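Local coordinates for protein chitooligosaccharide oxidase (Gibberella zeae, PDB 6Y0R) that oxidises the C1 hydroxyl of chitooligosaccharides to the lactone with a bicovalently bound FAD, passing the electrons to molecular oxygen and releasing hydrogen peroxide, at residues G93-Y96 with T97-F101; D204-W207 with G208-A212; G442-A445 with N446-D449; K475-P478 with K479-R483; F482-P485 with Q486-K489. All coordinates share one frame; numbering follows the deposited sequence.

Contact 1: residues G93-Y96 with T97-F101; sequences GHSY and TSLGF. With FAD (flavin-adenine dinucleotide), chain B.
Ser95 hydrogen-bonds to the three residues that follow Tyr96, closing the type I beta turn from Ser95 to Ser98. Its carbonyl O receives Ser98 N at 3.2 Å, the donor standing well above the carbonyl plane. With OG placed anti to the backbone N (chi1 -178°), the hydroxyl folds back into the turn, where Leu99 N donates to it at 3.0 Å in a nearly straight bond (165°) and Thr97 N adds a weak one. A water donates to both Ser95 O and Ser98 OG, bridging the two residues at the ends of the turn; Ser98 OG also bonds to Leu57 O.

A second set of bonds comes from backbone amides and reaches the FAD pyrophosphate. Gly93 N meets O2A at 2.9 Å, His94 N meets O2P at 3.0 Å, and Ser95 N meets O1A at 3.1 Å, so three successive N-H groups grip both phosphates.

The third kind is covalent: His94 ND1 is joined to the flavin methyl carbon C8M at 1.5 Å, while NE2 bonds to Tyr333. Tyr96 packs its CE1 against FAD C9 at 3.7 Å and anchors its hydroxyl on Gln406.

The bond to His94 is one of the two protein links of a bicovalent flavin, the other probably made by Cys154. Such linkage typically raises the redox potential of the flavin, and the amide donors would offset the diphosphate charge.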
# COMPACT_ATOMS: atom_id res chain seq x y z
N GLY A 93 5.25 7.51 -6.28
CA GLY A 93 4.10 8.34 -6.69
C GLY A 93 2.78 7.63 -6.89
O GLY A 93 1.88 8.24 -7.41
N HIS A 94 2.62 6.40 -6.38
CA HIS A 94 1.37 5.62 -6.57
C HIS A 94 0.27 6.00 -5.59
O HIS A 94 -0.83 5.47 -5.76
CB HIS A 94 1.63 4.10 -6.57
CG HIS A 94 1.77 3.56 -7.94
ND1 HIS A 94 0.76 2.87 -8.61
CD2 HIS A 94 2.84 3.64 -8.79
CE1 HIS A 94 1.20 2.62 -9.85
NE2 HIS A 94 2.47 3.08 -9.97
N SER A 95 0.46 7.00 -4.71
CA SER A 95 -0.63 7.38 -3.78
C SER A 95 -1.95 7.56 -4.53
O SER A 95 -2.03 8.40 -5.43
CB SER A 95 -0.34 8.63 -3.03
OG SER A 95 -1.39 8.91 -2.12
N TYR A 96 -2.98 6.90 -4.06
CA TYR A 96 -4.32 7.03 -4.67
C TYR A 96 -4.88 8.45 -4.54
O TYR A 96 -5.82 8.80 -5.30
CB TYR A 96 -5.25 6.05 -3.99
CG TYR A 96 -5.04 4.59 -4.29
CD1 TYR A 96 -4.03 4.10 -5.10
CD2 TYR A 96 -5.98 3.69 -3.82
CE1 TYR A 96 -3.93 2.75 -5.42
CE2 TYR A 96 -5.88 2.35 -4.10
CZ TYR A 96 -4.89 1.88 -4.93
OH TYR A 96 -4.77 0.53 -5.24
N THR A 97 -4.37 9.22 -3.58
CA THR A 97 -4.87 10.59 -3.29
C THR A 97 -3.72 11.60 -3.41
O THR A 97 -3.89 12.78 -2.92
CB THR A 97 -5.63 10.57 -1.96
OG1 THR A 97 -4.72 10.22 -0.92
CG2 THR A 97 -6.86 9.68 -2.02
N SER A 98 -2.60 11.21 -4.03
CA SER A 98 -1.50 12.14 -4.41
C SER A 98 -0.85 12.70 -3.15
O SER A 98 -0.40 13.89 -3.14
CB SER A 98 -2.00 13.23 -5.34
OG SER A 98 -2.73 12.68 -6.44
N LEU A 99 -0.78 11.89 -2.09
CA LEU A 99 -0.17 12.34 -0.81
C LEU A 99 1.34 12.54 -0.92
O LEU A 99 1.89 13.24 -0.03
CB LEU A 99 -0.58 11.44 0.35
CG LEU A 99 -2.10 11.34 0.59
CD1 LEU A 99 -2.43 10.51 1.80
CD2 LEU A 99 -2.74 12.70 0.72
N GLY A 100 2.02 12.07 -1.97
CA GLY A 100 3.45 12.37 -2.13
C GLY A 100 3.64 13.85 -2.49
O GLY A 100 4.80 14.32 -2.40
N PHE A 101 2.58 14.50 -2.98
CA PHE A 101 2.54 15.97 -3.23
C PHE A 101 2.16 16.71 -1.96
O PHE A 101 2.37 17.96 -1.86
CB PHE A 101 1.53 16.32 -4.32
CG PHE A 101 1.93 15.84 -5.69
CD1 PHE A 101 1.94 14.49 -5.98
CD2 PHE A 101 2.36 16.74 -6.66
CE1 PHE A 101 2.34 14.04 -7.22
CE2 PHE A 101 2.75 16.28 -7.90
CZ PHE A 101 2.76 14.94 -8.19
PA FAD B . 4.02 7.93 -3.04
O1A FAD B . 2.85 8.63 -3.60
O2A FAD B . 5.38 8.30 -3.48
O5B FAD B . 4.01 8.01 -1.45
C5B FAD B . 2.94 7.47 -0.67
C4B FAD B . 2.95 8.10 0.71
O4B FAD B . 4.18 7.74 1.39
C3B FAD B . 2.91 9.64 0.78
O3B FAD B . 2.33 10.07 2.02
C2B FAD B . 4.39 10.00 0.76
O2B FAD B . 4.69 11.31 1.25
C1B FAD B . 4.96 8.91 1.63
N9A FAD B . 6.35 8.58 1.36
C8A FAD B . 6.84 8.00 0.22
N7A FAD B . 8.16 7.83 0.27
C5A FAD B . 8.54 8.35 1.50
C6A FAD B . 9.79 8.47 2.14
N6A FAD B . 10.91 8.01 1.57
N1A FAD B . 9.84 9.06 3.36
C2A FAD B . 8.68 9.52 3.87
N3A FAD B . 7.44 9.44 3.38
C4A FAD B . 7.43 8.84 2.17
N1 FAD B . -0.67 -1.72 -2.11
C2 FAD B . -0.55 -2.92 -1.53
O2 FAD B . -0.43 -3.02 -0.25
N3 FAD B . -0.52 -4.05 -2.30
C4 FAD B . -0.61 -4.03 -3.69
O4 FAD B . -0.56 -5.08 -4.34
C4X FAD B . -0.73 -2.77 -4.33
N5 FAD B . -0.77 -2.71 -5.66
C5X FAD B . -0.74 -1.46 -6.25
C6 FAD B . -0.70 -1.37 -7.66
C7 FAD B . -0.70 -0.13 -8.29
C7M FAD B . -0.69 -0.04 -9.81
C8 FAD B . -0.67 1.08 -7.49
C8M FAD B . -0.54 2.46 -8.10
C9 FAD B . -0.75 0.96 -6.09
C9A FAD B . -0.79 -0.29 -5.46
N10 FAD B . -0.83 -0.38 -4.06
C10 FAD B . -0.76 -1.64 -3.43
C1' FAD B . -0.91 0.80 -3.20
C2' FAD B . 0.48 1.27 -2.76
O2' FAD B . 0.99 0.43 -1.73
C3' FAD B . 0.35 2.69 -2.27
O3' FAD B . -0.15 3.46 -3.39
C4' FAD B . 1.70 3.20 -1.77
O4' FAD B . 1.55 4.22 -0.77
C5' FAD B . 2.49 3.74 -2.94
O5' FAD B . 3.84 4.04 -2.55
P FAD B . 4.65 5.03 -3.49
O1P FAD B . 6.01 5.20 -2.92
O2P FAD B . 4.55 4.65 -4.92
O3P FAD B . 3.76 6.37 -3.35
O HOH W 1 -1.82 10.31 -7.38

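Contact 2: residues D204-W207 with G208-A212; sequences DLFW and GIRGA
Residues 204-212 belong to helix 203-212, with Gly208 N bonded to Asp204 O at 3.0 Å and Ile209 N to Leu205 O at 2.9 Å; Arg210 is the centre of an inverse gamma turn. The two bonds from Arg210 N, to Phe206 O and Trp207 O, are weak. The arginine side chain adds a further bond to Phe206 O: bent at chi3 (-67°), it doubles back along the helix so that NE donates to this oxygen at 3.2 Å, with the oxygen in the guanidinium plane but NE itself above the carbonyl plane.

The same bend lays the guanidinium over one face of the Phe206 ring, the two planes only 17° apart. NE lies 3.2 Å from Phe206 CE2, toward the rim of the ring, and CD makes a CH-pi contact at 3.9 Å from the ring centroid. Leu205 and Ile209, four residues apart on the helix, meet through their methyls, CD1 to CD1 at 3.3 Å, tighter than usual van der Waals contact.

Leu205, Phe206 and Ile209 pack on strands 182-188 and 194-197 or the loop at Phe216. Trp207 turns instead to Leu469 of helix 466-476, makes a cation-pi contact with Lys468 and bonds through NE1 to Ser392 O. The helix thus lies between the antiparallel sheet of the FAD-binding region and helix 466-476, to which Asp204 is tied through Lys475 and Tyr476.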
# COMPACT_ATOMS: atom_id res chain seq x y z
N ASP A 204 11.17 4.32 19.11
CA ASP A 204 9.87 5.04 18.96
C ASP A 204 9.70 5.52 17.51
O ASP A 204 8.61 5.36 16.92
CB ASP A 204 9.75 6.17 19.99
CG ASP A 204 10.86 7.20 20.00
OD1 ASP A 204 11.91 7.00 19.35
OD2 ASP A 204 10.67 8.25 20.67
N LEU A 205 10.74 6.05 16.90
CA LEU A 205 10.75 6.47 15.49
C LEU A 205 10.56 5.21 14.64
O LEU A 205 9.79 5.25 13.68
CB LEU A 205 12.06 7.15 15.12
CG LEU A 205 12.20 7.62 13.68
CD1 LEU A 205 11.16 8.66 13.29
CD2 LEU A 205 13.58 8.19 13.47
N PHE A 206 11.26 4.13 14.97
CA PHE A 206 11.18 2.89 14.16
C PHE A 206 9.77 2.31 14.22
O PHE A 206 9.27 1.79 13.18
CB PHE A 206 12.22 1.87 14.64
CG PHE A 206 12.33 0.69 13.73
CD1 PHE A 206 12.77 0.86 12.43
CD2 PHE A 206 12.00 -0.57 14.18
CE1 PHE A 206 12.86 -0.24 11.58
CE2 PHE A 206 12.12 -1.68 13.33
CZ PHE A 206 12.57 -1.50 12.05
N TRP A 207 9.13 2.34 15.39
CA TRP A 207 7.71 1.98 15.56
C TRP A 207 6.86 2.85 14.60
O TRP A 207 5.97 2.26 13.95
CB TRP A 207 7.30 2.14 17.02
CG TRP A 207 5.90 1.76 17.31
CD1 TRP A 207 5.41 0.53 17.61
CD2 TRP A 207 4.78 2.66 17.37
NE1 TRP A 207 4.07 0.60 17.84
CE2 TRP A 207 3.66 1.89 17.70
CE3 TRP A 207 4.67 4.04 17.20
CZ2 TRP A 207 2.39 2.46 17.83
CZ3 TRP A 207 3.42 4.61 17.36
CH2 TRP A 207 2.31 3.82 17.65
N GLY A 208 6.99 4.19 14.65
CA GLY A 208 6.12 5.05 13.84
C GLY A 208 6.31 4.84 12.37
O GLY A 208 5.32 4.97 11.61
N ILE A 209 7.56 4.60 11.92
CA ILE A 209 7.85 4.48 10.46
C ILE A 209 7.16 3.22 9.93
O ILE A 209 6.85 3.19 8.74
CB ILE A 209 9.37 4.52 10.22
CG1 ILE A 209 9.80 5.95 9.86
CG2 ILE A 209 9.89 3.53 9.19
CD1 ILE A 209 9.62 6.90 10.93
N ARG A 210 6.98 2.22 10.79
CA ARG A 210 6.39 0.91 10.42
C ARG A 210 4.88 1.05 10.49
O ARG A 210 4.25 0.42 11.33
CB ARG A 210 6.99 -0.23 11.26
CG ARG A 210 8.47 -0.49 10.95
CD ARG A 210 8.96 -1.71 11.70
NE ARG A 210 8.93 -1.37 13.12
CZ ARG A 210 8.90 -2.23 14.15
NH1 ARG A 210 8.84 -1.74 15.39
NH2 ARG A 210 8.86 -3.54 13.94
N GLY A 211 4.32 1.91 9.62
CA GLY A 211 2.86 1.98 9.43
C GLY A 211 2.38 3.41 9.27
O GLY A 211 1.26 3.62 8.69
N ALA A 212 3.14 4.39 9.76
CA ALA A 212 2.76 5.83 9.66
C ALA A 212 3.98 6.63 9.22
O ALA A 212 4.20 7.77 9.61
CB ALA A 212 2.20 6.29 11.00

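Contact 3: residues G442-A445 with N446-D449; sequences GMYA and NYPD. With FAD (flavin-adenine dinucleotide), chain B.
Tyr444 sends its ring anti to the backbone N (chi1 176°), whereas Tyr447 sets CG beside its own N (chi1 -62°), and the two rings meet edge-to-face across the type I turn 444-447. The Tyr444 edge, led by CD2, points at one face of Tyr447; the centroids are 4.8 Å apart and the planes stand at 83°. Tyr447 N closes the turn on Tyr444 O at 2.7 Å.

Asn446 CB lies over one face of the Tyr444 ring, toward its rim, in a CH-pi contact 3.5 Å from the centroid; the amide plane stands steeply to the ring. From there the amide reaches round to the phenol: ND2 donates to Tyr444 OH at 2.8 Å, nearly straight and in the amide plane, and also bonds to His162 O. Asn446 OD1 accepts from the ribityl O4' of FAD at 2.8 Å. Farther along, Met443 CE touches Asp449 OD2, whose hydrogen bond goes to Ser342.

Tyr444 OH donates to flavin O2 at 2.5 Å while receiving Asn446 ND2 and Gly167 N. Two N-H donors on the phenol oxygen would make its proton a stronger donor, and the short bond to O2 could help stabilise negative charge at the N1-C2 end of the reduced flavin.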
# COMPACT_ATOMS: atom_id res chain seq x y z
N GLY A 442 -11.56 -0.35 10.30
CA GLY A 442 -10.94 0.88 9.79
C GLY A 442 -10.69 0.80 8.30
O GLY A 442 -11.41 0.10 7.58
N MET A 443 -9.67 1.52 7.87
CA MET A 443 -9.24 1.63 6.47
C MET A 443 -7.72 1.48 6.43
O MET A 443 -7.04 1.56 7.47
CB MET A 443 -9.68 2.97 5.90
CG MET A 443 -11.12 3.08 5.79
SD MET A 443 -11.46 4.74 5.02
CE MET A 443 -13.17 4.46 4.56
N TYR A 444 -7.20 1.15 5.24
CA TYR A 444 -5.76 0.88 4.94
C TYR A 444 -5.14 2.16 4.32
O TYR A 444 -5.54 2.51 3.19
CB TYR A 444 -5.69 -0.37 4.05
CG TYR A 444 -4.33 -0.81 3.51
CD1 TYR A 444 -3.20 -0.79 4.30
CD2 TYR A 444 -4.18 -1.32 2.23
CE1 TYR A 444 -1.96 -1.21 3.83
CE2 TYR A 444 -2.96 -1.75 1.74
CZ TYR A 444 -1.83 -1.69 2.54
OH TYR A 444 -0.59 -2.08 2.09
N ALA A 445 -4.15 2.80 4.98
CA ALA A 445 -3.48 4.03 4.52
C ALA A 445 -2.87 3.82 3.13
O ALA A 445 -2.69 4.83 2.42
CB ALA A 445 -2.42 4.46 5.50
N ASN A 446 -2.60 2.58 2.69
CA ASN A 446 -2.09 2.36 1.30
C ASN A 446 -3.23 2.43 0.28
O ASN A 446 -2.94 2.52 -0.90
CB ASN A 446 -1.24 1.09 1.10
CG ASN A 446 0.24 1.33 1.33
OD1 ASN A 446 0.71 2.47 1.27
ND2 ASN A 446 0.90 0.27 1.77
N TYR A 447 -4.49 2.41 0.74
CA TYR A 447 -5.68 2.57 -0.14
C TYR A 447 -6.50 3.72 0.42
O TYR A 447 -7.64 3.53 0.84
CB TYR A 447 -6.55 1.31 -0.17
CG TYR A 447 -5.90 0.06 -0.71
CD1 TYR A 447 -4.88 0.11 -1.64
CD2 TYR A 447 -6.38 -1.18 -0.33
CE1 TYR A 447 -4.31 -1.05 -2.14
CE2 TYR A 447 -5.81 -2.35 -0.83
CZ TYR A 447 -4.77 -2.28 -1.72
OH TYR A 447 -4.15 -3.39 -2.27
N PRO A 448 -5.92 4.92 0.45
CA PRO A 448 -6.52 6.03 1.18
C PRO A 448 -7.79 6.53 0.50
O PRO A 448 -7.88 6.48 -0.72
CB PRO A 448 -5.46 7.12 1.17
CG PRO A 448 -4.68 6.85 -0.09
CD PRO A 448 -4.68 5.33 -0.24
N ASP A 449 -8.73 6.99 1.31
CA ASP A 449 -10.05 7.51 0.88
C ASP A 449 -10.03 9.03 1.03
O ASP A 449 -10.11 9.53 2.15
CB ASP A 449 -11.15 6.89 1.73
CG ASP A 449 -12.55 7.19 1.26
OD1 ASP A 449 -12.72 8.22 0.56
OD2 ASP A 449 -13.46 6.37 1.57
PA FAD B . 4.02 7.93 -3.04
O1A FAD B . 2.85 8.63 -3.60
O2A FAD B . 5.38 8.30 -3.48
O5B FAD B . 4.01 8.01 -1.45
C5B FAD B . 2.94 7.47 -0.67
C4B FAD B . 2.95 8.10 0.71
O4B FAD B . 4.18 7.74 1.39
C3B FAD B . 2.91 9.64 0.78
O3B FAD B . 2.33 10.07 2.02
C2B FAD B . 4.39 10.00 0.76
O2B FAD B . 4.69 11.31 1.25
C1B FAD B . 4.96 8.91 1.63
N9A FAD B . 6.35 8.58 1.36
C8A FAD B . 6.84 8.00 0.22
N7A FAD B . 8.16 7.83 0.27
C5A FAD B . 8.54 8.35 1.50
C6A FAD B . 9.79 8.47 2.14
N6A FAD B . 10.91 8.01 1.57
N1A FAD B . 9.84 9.06 3.36
C2A FAD B . 8.68 9.52 3.87
N3A FAD B . 7.44 9.44 3.38
C4A FAD B . 7.43 8.84 2.17
N1 FAD B . -0.67 -1.72 -2.11
C2 FAD B . -0.55 -2.92 -1.53
O2 FAD B . -0.43 -3.02 -0.25
N3 FAD B . -0.52 -4.05 -2.30
C4 FAD B . -0.61 -4.03 -3.69
O4 FAD B . -0.56 -5.08 -4.34
C4X FAD B . -0.73 -2.77 -4.33
N5 FAD B . -0.77 -2.71 -5.66
C5X FAD B . -0.74 -1.46 -6.25
C6 FAD B . -0.70 -1.37 -7.66
C7 FAD B . -0.70 -0.13 -8.29
C7M FAD B . -0.69 -0.04 -9.81
C8 FAD B . -0.67 1.08 -7.49
C8M FAD B . -0.54 2.46 -8.10
C9 FAD B . -0.75 0.96 -6.09
C9A FAD B . -0.79 -0.29 -5.46
N10 FAD B . -0.83 -0.38 -4.06
C10 FAD B . -0.76 -1.64 -3.43
C1' FAD B . -0.91 0.80 -3.20
C2' FAD B . 0.48 1.27 -2.76
O2' FAD B . 0.99 0.43 -1.73
C3' FAD B . 0.35 2.69 -2.27
O3' FAD B . -0.15 3.46 -3.39
C4' FAD B . 1.70 3.20 -1.77
O4' FAD B . 1.55 4.22 -0.77
C5' FAD B . 2.49 3.74 -2.94
O5' FAD B . 3.84 4.04 -2.55
P FAD B . 4.65 5.03 -3.49
O1P FAD B . 6.01 5.20 -2.92
O2P FAD B . 4.55 4.65 -4.92
O3P FAD B . 3.76 6.37 -3.35

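Contact 4: residues K475-P478 with K479-R483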
# COMPACT_ATOMS: atom_id res chain seq x y z
N LYS A 475 7.67 14.59 19.21
CA LYS A 475 9.13 14.43 19.44
C LYS A 475 9.92 14.70 18.15
O LYS A 475 10.95 15.37 18.19
CB LYS A 475 9.45 13.02 19.90
CG LYS A 475 10.91 12.78 20.23
CD LYS A 475 11.17 11.48 20.83
CE LYS A 475 12.66 11.27 20.96
NZ LYS A 475 12.93 9.89 21.38
N TYR A 476 9.50 14.14 17.01
CA TYR A 476 10.30 14.18 15.76
C TYR A 476 9.83 15.25 14.79
O TYR A 476 10.65 15.75 14.03
CB TYR A 476 10.32 12.78 15.13
CG TYR A 476 11.09 11.79 15.96
CD1 TYR A 476 12.47 11.84 16.00
CD2 TYR A 476 10.47 10.82 16.74
CE1 TYR A 476 13.20 10.94 16.75
CE2 TYR A 476 11.19 9.88 17.47
CZ TYR A 476 12.57 9.98 17.52
OH TYR A 476 13.34 9.12 18.24
N ASP A 477 8.54 15.63 14.76
CA ASP A 477 8.09 16.69 13.83
C ASP A 477 7.15 17.61 14.58
O ASP A 477 5.98 17.71 14.26
CB ASP A 477 7.43 16.14 12.58
CG ASP A 477 7.06 17.15 11.49
OD1 ASP A 477 7.65 18.26 11.46
OD2 ASP A 477 6.12 16.85 10.66
N PRO A 478 7.65 18.32 15.62
CA PRO A 478 6.80 19.21 16.42
C PRO A 478 6.15 20.36 15.64
O PRO A 478 5.05 20.81 16.02
CB PRO A 478 7.77 19.79 17.46
CG PRO A 478 9.12 19.56 16.89
CD PRO A 478 9.02 18.26 16.11
N LYS A 479 6.77 20.81 14.55
CA LYS A 479 6.26 21.92 13.73
C LYS A 479 5.28 21.40 12.67
O LYS A 479 4.72 22.18 11.96
CB LYS A 479 7.43 22.71 13.16
CG LYS A 479 8.30 23.36 14.22
CD LYS A 479 9.43 24.17 13.65
CE LYS A 479 10.53 23.26 13.16
NZ LYS A 479 11.70 24.05 12.69
N ASN A 480 5.12 20.08 12.56
CA ASN A 480 4.18 19.45 11.60
C ASN A 480 4.48 19.95 10.18
O ASN A 480 3.57 20.32 9.43
CB ASN A 480 2.74 19.64 12.02
CG ASN A 480 1.85 18.63 11.34
OD1 ASN A 480 2.36 17.62 10.83
ND2 ASN A 480 0.55 18.87 11.39
N LEU A 481 5.75 19.88 9.75
CA LEU A 481 6.13 20.17 8.35
C LEU A 481 5.76 18.99 7.44
O LEU A 481 5.41 19.24 6.30
CB LEU A 481 7.63 20.44 8.32
CG LEU A 481 8.08 21.68 9.09
CD1 LEU A 481 9.59 21.68 9.13
CD2 LEU A 481 7.54 22.94 8.43
N PHE A 482 5.80 17.76 7.97
CA PHE A 482 5.52 16.53 7.17
C PHE A 482 4.06 16.18 7.36
O PHE A 482 3.73 15.21 8.07
CB PHE A 482 6.48 15.38 7.53
CG PHE A 482 7.85 15.65 6.98
CD1 PHE A 482 8.70 16.49 7.66
CD2 PHE A 482 8.31 15.04 5.83
CE1 PHE A 482 9.96 16.78 7.15
CE2 PHE A 482 9.56 15.34 5.31
CZ PHE A 482 10.38 16.22 5.97
N ARG A 483 3.23 16.95 6.69
CA ARG A 483 1.76 16.89 6.92
C ARG A 483 1.02 16.70 5.60
O ARG A 483 1.52 17.04 4.51
CB ARG A 483 1.27 18.14 7.66
CG ARG A 483 1.32 19.43 6.86
CD ARG A 483 0.74 20.56 7.68
NE ARG A 483 0.77 21.80 6.93
CZ ARG A 483 1.71 22.74 6.99
NH1 ARG A 483 1.57 23.85 6.28
NH2 ARG A 483 2.75 22.61 7.80
O HOH W 2 9.16 19.84 13.11
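Both carboxylate oxygens of Asp477 accept successive backbone amides, so one side chain holds the chain just after helix 466-476 in a two-pronged grip. OD1 takes Leu481 N at 3.0 Å and OD2 takes Phe482 N at 2.9 Å, both on the syn side, 16° and 23° out of the carboxylate plane respectively. The group is directed there by chi1 of -174°, which sets CG opposite the backbone N and beside the carbonyl carbon.

The backbone of the same residue closes the type I turn 477-480: Asn480 N donates to Asp477 O at 3.0 Å, from above the carbonyl plane. Pro478 and Lys479 occupy the two central positions. A water donates to Asp477 OD1 at 2.7 Å and accepts from Lys479 N at 3.0 Å, bridging the side chain to the bend. Asp477 OD2 also lies at the edge of the Phe482 ring, near its plane. Beyond the turn the extended Arg483 side chain brings NH2 to Asn480 O at 2.9 Å, with that oxygen in the guanidinium plane.

The two amide bonds tie Leu481 and Phe482 back to the residue that first leaves the helix. Asp477 is buried, yet these amides and the water meet its carboxylate, and OD2 forms a salt bridge with Lys473 of the preceding helix; together these donors would probably keep it ionised.

Contact 5: residues F482-P485 with Q486-K489; sequences FRNP and QSIK
Asn484 and Ser487 face each other across the type I turn 484-487, and both share the same first rotamer, with the polar branch wedged between N and the carbonyl carbon. For Asn484 (chi1 69°) this curls the amide over its own turn, so that OD1 receives Gln486 N at 2.8 Å, in the plane of the side-chain carbonyl and at a C=O...N angle of 155°: an Asx turn nested in the beta turn. Ser487 (chi1 71°) brings OG back to the start of the turn, 2.9 Å from Asn484 O and 3.4 Å from Arg483 CA. Asn484 O is also the acceptor for Ser487 N at 3.2 Å, the bond that closes the turn.

Pro485 takes the first central position, its fixed phi suiting a type I turn. Gln486 is extended beyond CG, its CG passing 3.6 Å from Pro485 C. Its amide is held at both ends, OE1 by Tyr461 of helix 454-462 and NE2 by Asp449 O.

The turn lies against helix 454-462, with Pro485 on Asn454 and Gln486 on Ala457. On the way out, Ile488 inserts between that helix and helix 466-476, touching Trp462 and Leu469, while Asn484 rests on Leu99 of the FAD-binding loop.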
# COMPACT_ATOMS: atom_id res chain seq x y z
N PHE A 482 5.80 17.76 7.97
CA PHE A 482 5.52 16.53 7.17
C PHE A 482 4.06 16.18 7.36
O PHE A 482 3.73 15.21 8.07
CB PHE A 482 6.48 15.38 7.53
CG PHE A 482 7.85 15.65 6.98
CD1 PHE A 482 8.70 16.49 7.66
CD2 PHE A 482 8.31 15.04 5.83
CE1 PHE A 482 9.96 16.78 7.15
CE2 PHE A 482 9.56 15.34 5.31
CZ PHE A 482 10.38 16.22 5.97
N ARG A 483 3.23 16.95 6.69
CA ARG A 483 1.76 16.89 6.92
C ARG A 483 1.02 16.70 5.60
O ARG A 483 1.52 17.04 4.51
CB ARG A 483 1.27 18.14 7.66
CG ARG A 483 1.32 19.43 6.86
CD ARG A 483 0.74 20.56 7.68
NE ARG A 483 0.77 21.80 6.93
CZ ARG A 483 1.71 22.74 6.99
NH1 ARG A 483 1.57 23.85 6.28
NH2 ARG A 483 2.75 22.61 7.80
N ASN A 484 -0.19 16.19 5.74
CA ASN A 484 -1.20 16.14 4.66
C ASN A 484 -2.56 16.14 5.37
O ASN A 484 -2.62 16.08 6.60
CB ASN A 484 -0.95 14.95 3.72
CG ASN A 484 -1.22 13.60 4.37
OD1 ASN A 484 -2.30 13.38 4.92
ND2 ASN A 484 -0.29 12.66 4.23
N PRO A 485 -3.69 16.28 4.65
CA PRO A 485 -4.95 16.45 5.35
C PRO A 485 -5.32 15.29 6.29
O PRO A 485 -6.14 15.54 7.21
CB PRO A 485 -5.97 16.60 4.21
CG PRO A 485 -5.14 17.22 3.08
CD PRO A 485 -3.79 16.50 3.20
N GLN A 486 -4.75 14.09 6.11
CA GLN A 486 -5.16 12.90 6.88
C GLN A 486 -4.04 12.44 7.82
O GLN A 486 -4.20 11.40 8.37
CB GLN A 486 -5.60 11.75 5.97
CG GLN A 486 -6.76 12.17 5.08
CD GLN A 486 -7.36 11.05 4.26
OE1 GLN A 486 -6.63 10.16 3.81
NE2 GLN A 486 -8.63 11.19 3.91
N SER A 487 -3.07 13.29 8.08
CA SER A 487 -1.83 12.91 8.79
C SER A 487 -1.98 13.19 10.28
O SER A 487 -3.02 13.71 10.74
CB SER A 487 -0.64 13.60 8.18
OG SER A 487 -0.61 14.99 8.46
N ILE A 488 -0.99 12.75 11.04
CA ILE A 488 -0.99 12.75 12.53
C ILE A 488 -0.62 14.14 13.02
O ILE A 488 0.42 14.64 12.64
CB ILE A 488 0.00 11.68 13.04
CG1 ILE A 488 -0.52 10.28 12.73
CG2 ILE A 488 0.28 11.88 14.54
CD1 ILE A 488 -1.68 9.80 13.55
N LYS A 489 -1.28 14.64 13.90
CA LYS A 489 -0.99 15.99 14.45
C LYS A 489 -0.16 15.84 15.72
O LYS A 489 -0.40 14.96 16.54
CB LYS A 489 -2.28 16.79 14.67
CG LYS A 489 -3.01 17.16 13.38
CD LYS A 489 -4.30 17.93 13.66
CE LYS A 489 -5.05 18.35 12.43
NZ LYS A 489 -6.30 19.07 12.79

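Overall arrangement
From the N terminus contacts 1 to 4 follow in series, and contact 5 begins on the stretch where contact 4 ends; none nests or crosses. Contact 1 turns the loop between strands 87-90 and 108-111, and contact 2 lies along helix 203-212. In the C-terminal part, contact 3 lies before helix 454-462, contact 4 follows helix 466-476, and contact 5 continues directly from it, sharing Phe482 and Arg483. Contacts 1 and 3 both touch FAD and pack through Tyr96 on Tyr447 and Thr97 on Pro448. Contact 5 joins this pair through Leu99 and Asp449, while contact 4 reaches contact 2 at Asp204, so the berberine-like segment is tied to the FAD-binding region at several points.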